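Local atomic coordinates of complement factor MASP-3 (Homo sapiens, PDB entry 3DEM), a protein that probably acts as a serine protease of the lectin complement pathway, associating with mannan-binding lectin and ficolins through its CUB and EGF domains. Residues 55-66 and 91-102. Numbering follows the deposited sequence.
Sequences EYDYVKVETEDQ and PGSFMSITFRSD. With CA (calcium ion), chain E.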
loop_
_atom_site.group_PDB
_atom_site.type_symbol
_atom_site.label_atom_id
_atom_site.label_comp_id
_atom_site.label_asym_id
_atom_site.label_seq_id
_atom_site.Cartn_x
_atom_site.Cartn_y
_atom_site.Cartn_z
ATOM N N GLU A 55 27.180 10.254 -20.108
ATOM C CA GLU A 55 27.231 9.941 -21.531
ATOM C C GLU A 55 27.956 8.629 -21.821
ATOM O O GLU A 55 27.644 7.954 -22.799
ATOM C CB GLU A 55 27.829 11.104 -22.345
ATOM C CG GLU A 55 29.241 11.536 -21.951
ATOM C CD GLU A 55 29.714 12.752 -22.736
ATOM O OE1 GLU A 55 28.871 13.380 -23.412
ATOM O OE2 GLU A 55 30.920 13.084 -22.682
ATOM N N TYR A 56 28.904 8.268 -20.961
ATOM C CA TYR A 56 29.678 7.043 -21.146
ATOM C C TYR A 56 28.938 5.823 -20.604
ATOM O O TYR A 56 28.217 5.151 -21.343
ATOM C CB TYR A 56 31.078 7.179 -20.530
ATOM C CG TYR A 56 31.904 8.296 -21.142
ATOM C CD1 TYR A 56 32.984 8.853 -20.460
ATOM C CD2 TYR A 56 31.594 8.805 -22.400
ATOM C CE1 TYR A 56 33.737 9.876 -21.023
ATOM C CE2 TYR A 56 32.338 9.828 -22.967
ATOM C CZ TYR A 56 33.406 10.361 -22.275
ATOM O OH TYR A 56 34.144 11.380 -22.852
ATOM N N ASP A 57 29.111 5.530 -19.319
ATOM C CA ASP A 57 28.372 4.441 -18.689
ATOM C C ASP A 57 27.164 5.011 -17.955
ATOM O O ASP A 57 27.241 6.090 -17.367
ATOM C CB ASP A 57 29.267 3.662 -17.723
ATOM C CG ASP A 57 30.435 2.992 -18.421
ATOM O OD1 ASP A 57 30.526 3.087 -19.662
ATOM O OD2 ASP A 57 31.267 2.369 -17.729
ATOM N N TYR A 58 26.045 4.298 -17.988
ATOM C CA TYR A 58 24.844 4.810 -17.344
ATOM C C TYR A 58 23.753 3.783 -17.068
ATOM O O TYR A 58 23.692 2.719 -17.691
ATOM C CB TYR A 58 24.255 5.964 -18.156
ATOM C CG TYR A 58 23.807 5.589 -19.548
ATOM C CD1 TYR A 58 22.574 4.984 -19.762
ATOM C CD2 TYR A 58 24.608 5.855 -20.654
ATOM C CE1 TYR A 58 22.152 4.645 -21.035
ATOM C CE2 TYR A 58 24.192 5.526 -21.931
ATOM C CZ TYR A 58 22.963 4.922 -22.112
ATOM O OH TYR A 58 22.545 4.588 -23.376
ATOM N N VAL A 59 22.910 4.117 -16.098
ATOM C CA VAL A 59 21.651 3.430 -15.891
ATOM C C VAL A 59 20.549 4.446 -16.160
ATOM O O VAL A 59 20.417 5.441 -15.449
ATOM C CB VAL A 59 21.515 2.857 -14.460
ATOM C CG1 VAL A 59 20.105 2.334 -14.229
ATOM C CG2 VAL A 59 22.544 1.752 -14.217
ATOM N N LYS A 60 19.779 4.200 -17.211
ATOM C CA LYS A 60 18.741 5.120 -17.649
ATOM C C LYS A 60 17.373 4.548 -17.284
ATOM O O LYS A 60 17.052 3.406 -17.631
ATOM C CB LYS A 60 18.851 5.316 -19.160
ATOM C CG LYS A 60 17.945 6.376 -19.754
ATOM C CD LYS A 60 18.128 6.425 -21.269
ATOM C CE LYS A 60 17.448 7.638 -21.884
ATOM N NZ LYS A 60 17.748 7.787 -23.346
ATOM N N VAL A 61 16.572 5.335 -16.576
ATOM C CA VAL A 61 15.229 4.914 -16.188
ATOM C C VAL A 61 14.203 5.792 -16.883
ATOM O O VAL A 61 14.210 7.015 -16.717
ATOM C CB VAL A 61 15.022 5.012 -14.661
ATOM C CG1 VAL A 61 13.624 4.545 -14.278
ATOM C CG2 VAL A 61 16.091 4.204 -13.922
ATOM N N GLU A 62 13.320 5.176 -17.661
ATOM C CA GLU A 62 12.385 5.946 -18.477
ATOM C C GLU A 62 11.039 5.256 -18.680
ATOM O O GLU A 62 10.876 4.075 -18.370
ATOM C CB GLU A 62 13.011 6.247 -19.841
ATOM C CG GLU A 62 13.179 5.019 -20.712
ATOM C CD GLU A 62 14.134 5.242 -21.869
ATOM O OE1 GLU A 62 14.149 6.359 -22.436
ATOM O OE2 GLU A 62 14.870 4.293 -22.213
ATOM N N THR A 63 10.076 6.011 -19.195
ATOM C CA THR A 63 8.812 5.447 -19.643
ATOM C C THR A 63 8.823 5.417 -21.166
ATOM O O THR A 63 9.877 5.567 -21.785
ATOM C CB THR A 63 7.603 6.257 -19.147
ATOM O OG1 THR A 63 7.575 7.533 -19.794
ATOM C CG2 THR A 63 7.675 6.457 -17.646
ATOM N N GLU A 64 7.656 5.233 -21.771
ATOM C CA GLU A 64 7.570 5.138 -23.224
ATOM C C GLU A 64 7.750 6.487 -23.924
ATOM O O GLU A 64 7.931 6.537 -25.139
ATOM C CB GLU A 64 6.248 4.481 -23.649
ATOM C CG GLU A 64 5.009 5.016 -22.926
ATOM C CD GLU A 64 4.835 4.423 -21.531
ATOM O OE1 GLU A 64 4.321 3.289 -21.417
ATOM O OE2 GLU A 64 5.201 5.096 -20.544
ATOM N N ASP A 65 7.713 7.576 -23.158
ATOM C CA ASP A 65 7.772 8.916 -23.743
ATOM C C ASP A 65 8.451 9.942 -22.837
ATOM O O ASP A 65 8.375 11.145 -23.088
ATOM C CB ASP A 65 6.358 9.397 -24.093
ATOM C CG ASP A 65 5.443 9.463 -22.877
ATOM O OD1 ASP A 65 4.242 9.753 -23.043
ATOM O OD2 ASP A 65 5.922 9.222 -21.753
ATOM N N GLN A 66 9.117 9.467 -21.790
ATOM C CA GLN A 66 9.649 10.359 -20.770
ATOM C C GLN A 66 10.820 9.720 -20.029
ATOM O O GLN A 66 10.697 8.621 -19.497
ATOM C CB GLN A 66 8.526 10.716 -19.789
ATOM C CG GLN A 66 8.931 11.543 -18.577
ATOM C CD GLN A 66 7.759 11.773 -17.625
ATOM O OE1 GLN A 66 6.594 11.658 -18.015
ATOM N NE2 GLN A 66 8.066 12.094 -16.370
ATOM N N PRO A 91 5.350 7.312 -13.408
ATOM C CA PRO A 91 4.063 8.011 -13.431
ATOM C C PRO A 91 2.906 7.052 -13.681
ATOM O O PRO A 91 1.810 7.247 -13.154
ATOM C CB PRO A 91 4.201 8.981 -14.614
ATOM C CG PRO A 91 5.662 9.013 -14.942
ATOM C CD PRO A 91 6.194 7.677 -14.556
ATOM N N GLY A 92 3.155 6.020 -14.480
ATOM C CA GLY A 92 2.128 5.038 -14.810
ATOM C C GLY A 92 2.566 3.618 -14.505
ATOM O O GLY A 92 3.350 3.378 -13.588
ATOM N N SER A 93 2.068 2.669 -15.286
ATOM C CA SER A 93 2.306 1.261 -15.001
ATOM C C SER A 93 3.432 0.646 -15.833
ATOM O O SER A 93 3.503 -0.575 -15.980
ATOM C CB SER A 93 1.012 0.462 -15.187
ATOM O OG SER A 93 0.620 0.429 -16.545
ATOM N N PHE A 94 4.316 1.487 -16.364
ATOM C CA PHE A 94 5.425 1.000 -17.182
ATOM C C PHE A 94 6.751 1.678 -16.845
ATOM O O PHE A 94 6.805 2.890 -16.628
ATOM C CB PHE A 94 5.112 1.169 -18.675
ATOM C CG PHE A 94 6.270 0.841 -19.578
ATOM C CD1 PHE A 94 6.588 -0.475 -19.866
ATOM C CD2 PHE A 94 7.040 1.848 -20.139
ATOM C CE1 PHE A 94 7.652 -0.782 -20.698
ATOM C CE2 PHE A 94 8.104 1.551 -20.966
ATOM C CZ PHE A 94 8.412 0.233 -21.248
ATOM N N MET A 95 7.819 0.886 -16.821
ATOM C CA MET A 95 9.154 1.416 -16.592
ATOM C C MET A 95 10.189 0.648 -17.403
ATOM O O MET A 95 10.218 -0.579 -17.385
ATOM C CB MET A 95 9.504 1.373 -15.104
ATOM C CG MET A 95 10.852 1.997 -14.762
ATOM S SD MET A 95 11.257 1.799 -13.017
ATOM C CE MET A 95 10.316 3.143 -12.288
ATOM N N SER A 96 11.034 1.378 -18.122
ATOM C CA SER A 96 12.109 0.760 -18.883
ATOM C C SER A 96 13.448 1.177 -18.291
ATOM O O SER A 96 13.654 2.345 -17.956
ATOM C CB SER A 96 12.021 1.159 -20.361
ATOM O OG SER A 96 12.960 0.439 -21.142
ATOM N N ILE A 97 14.344 0.210 -18.144
ATOM C CA ILE A 97 15.655 0.447 -17.559
ATOM C C ILE A 97 16.734 -0.044 -18.511
ATOM O O ILE A 97 16.700 -1.194 -18.952
ATOM C CB ILE A 97 15.808 -0.295 -16.210
ATOM C CG1 ILE A 97 14.755 0.187 -15.206
ATOM C CG2 ILE A 97 17.213 -0.112 -15.636
ATOM C CD1 ILE A 97 14.647 -0.687 -13.981
ATOM N N THR A 98 17.685 0.826 -18.829
ATOM C CA THR A 98 18.811 0.449 -19.673
ATOM C C THR A 98 20.138 0.667 -18.954
ATOM O O THR A 98 20.421 1.765 -18.472
ATOM C CB THR A 98 18.809 1.236 -21.006
ATOM O OG1 THR A 98 17.637 0.899 -21.755
ATOM C CG2 THR A 98 20.051 0.912 -21.843
ATOM N N PHE A 99 20.938 -0.390 -18.865
ATOM C CA PHE A 99 22.319 -0.254 -18.430
ATOM C C PHE A 99 23.220 -0.269 -19.655
ATOM O O PHE A 99 23.170 -1.201 -20.457
ATOM C CB PHE A 99 22.716 -1.382 -17.475
ATOM C CG PHE A 99 24.204 -1.493 -17.257
ATOM C CD1 PHE A 99 24.869 -0.601 -16.427
ATOM C CD2 PHE A 99 24.938 -2.489 -17.883
ATOM C CE1 PHE A 99 26.237 -0.698 -16.230
ATOM C CE2 PHE A 99 26.311 -2.595 -17.689
ATOM C CZ PHE A 99 26.957 -1.699 -16.860
ATOM N N ARG A 100 24.030 0.770 -19.814
ATOM C CA ARG A 100 24.967 0.820 -20.921
ATOM C C ARG A 100 26.393 0.977 -20.431
ATOM O O ARG A 100 26.672 1.763 -19.528
ATOM C CB ARG A 100 24.641 1.964 -21.880
ATOM C CG ARG A 100 25.494 1.932 -23.144
ATOM C CD ARG A 100 26.269 3.223 -23.325
ATOM N NE ARG A 100 27.179 3.164 -24.463
ATOM C CZ ARG A 100 27.976 4.162 -24.827
ATOM N NH1 ARG A 100 27.978 5.295 -24.139
ATOM N NH2 ARG A 100 28.775 4.027 -25.878
ATOM N N SER A 101 27.290 0.227 -21.057
ATOM C CA SER A 101 28.704 0.282 -20.766
ATOM C C SER A 101 29.410 0.544 -22.093
ATOM O O SER A 101 29.219 -0.200 -23.053
ATOM C CB SER A 101 29.146 -1.058 -20.174
ATOM O OG SER A 101 30.522 -1.062 -19.847
ATOM N N ASP A 102 30.191 1.614 -22.182
ATOM C CA ASP A 102 30.872 1.898 -23.446
ATOM C C ASP A 102 32.090 0.998 -23.652
ATOM O O ASP A 102 32.237 -0.023 -22.978
ATOM C CB ASP A 102 31.212 3.390 -23.599
ATOM C CG ASP A 102 32.139 3.907 -22.516
ATOM O OD1 ASP A 102 32.504 3.138 -21.604
ATOM O OD2 ASP A 102 32.504 5.102 -22.582
HETATM CA CA CA E . 33.029 2.663 -19.512
HETATM O O HOH W 1 15.317 1.985 -20.760
HETATM O O HOH W 2 32.550 0.323 -20.521
HETATM O O HOH W 3 34.260 1.968 -17.744
#
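Tyr-58 and Arg-100 are paired on neighbouring antiparallel strands, 58-62 and 94-101, at the centre of one sheet of a CUB-domain beta-sandwich, beside its calcium site. Arg-100 CB lies over one face of the tyrosine ring, 3.7 Å from its centroid, a CH-pi contact to which the long aliphatic stem of arginine is suited. The stem then turns about its CB-CG bond (chi2 -123°), which carries CD past Tyr-58 CE2 and the guanidinium back to the loop leading into strand 58-62, where NH1 makes a weak hydrogen bond of 2.8 Å to Tyr-56 O. Between the strands, Tyr-58, Lys-60 and Glu-62 form hydrogen-bonded pairs with Arg-100, Thr-98 and Ser-96.

On the face shared by Val-59, Val-61, Ile-97 and Phe-99, the branched side chains of the first three pack against strand 37-47 of the other sheet, and the aromatic Phe-99 against Pro-15. Val-59 CG1 lies alongside Ile-97 CG2, while its CG2 meets the edge of the Phe-99 ring 4.0 Å from CD1. Farther along, Val-61 CG1 rests on the flexible thioether arm of Met-95. The other face is polar: a single water bridges Glu-62 OE2, Ser-96 OG and Thr-98 OG1, and the two hydroxyls also hydrogen-bond to Asn-30 and Thr-28 of strand 25-32, respectively.

Past the strands, Asp-57 and Asp-102 set their carboxylate planes 82° apart about one calcium ion. Asp-57 grips it with both oxygens and Asp-102 with OD1; Glu-49, Ser-104 and two waters complete the site. The metal probably offsets the repulsion of the two acidic groups. Tyr-21 hydrogen-bonds to Asp-57 OD2, whereas OD1, besides binding calcium, accepts a hydrogen bond from the backbone N of Asp-102 at 2.9 Å on its syn side, 35° out of the carboxylate plane.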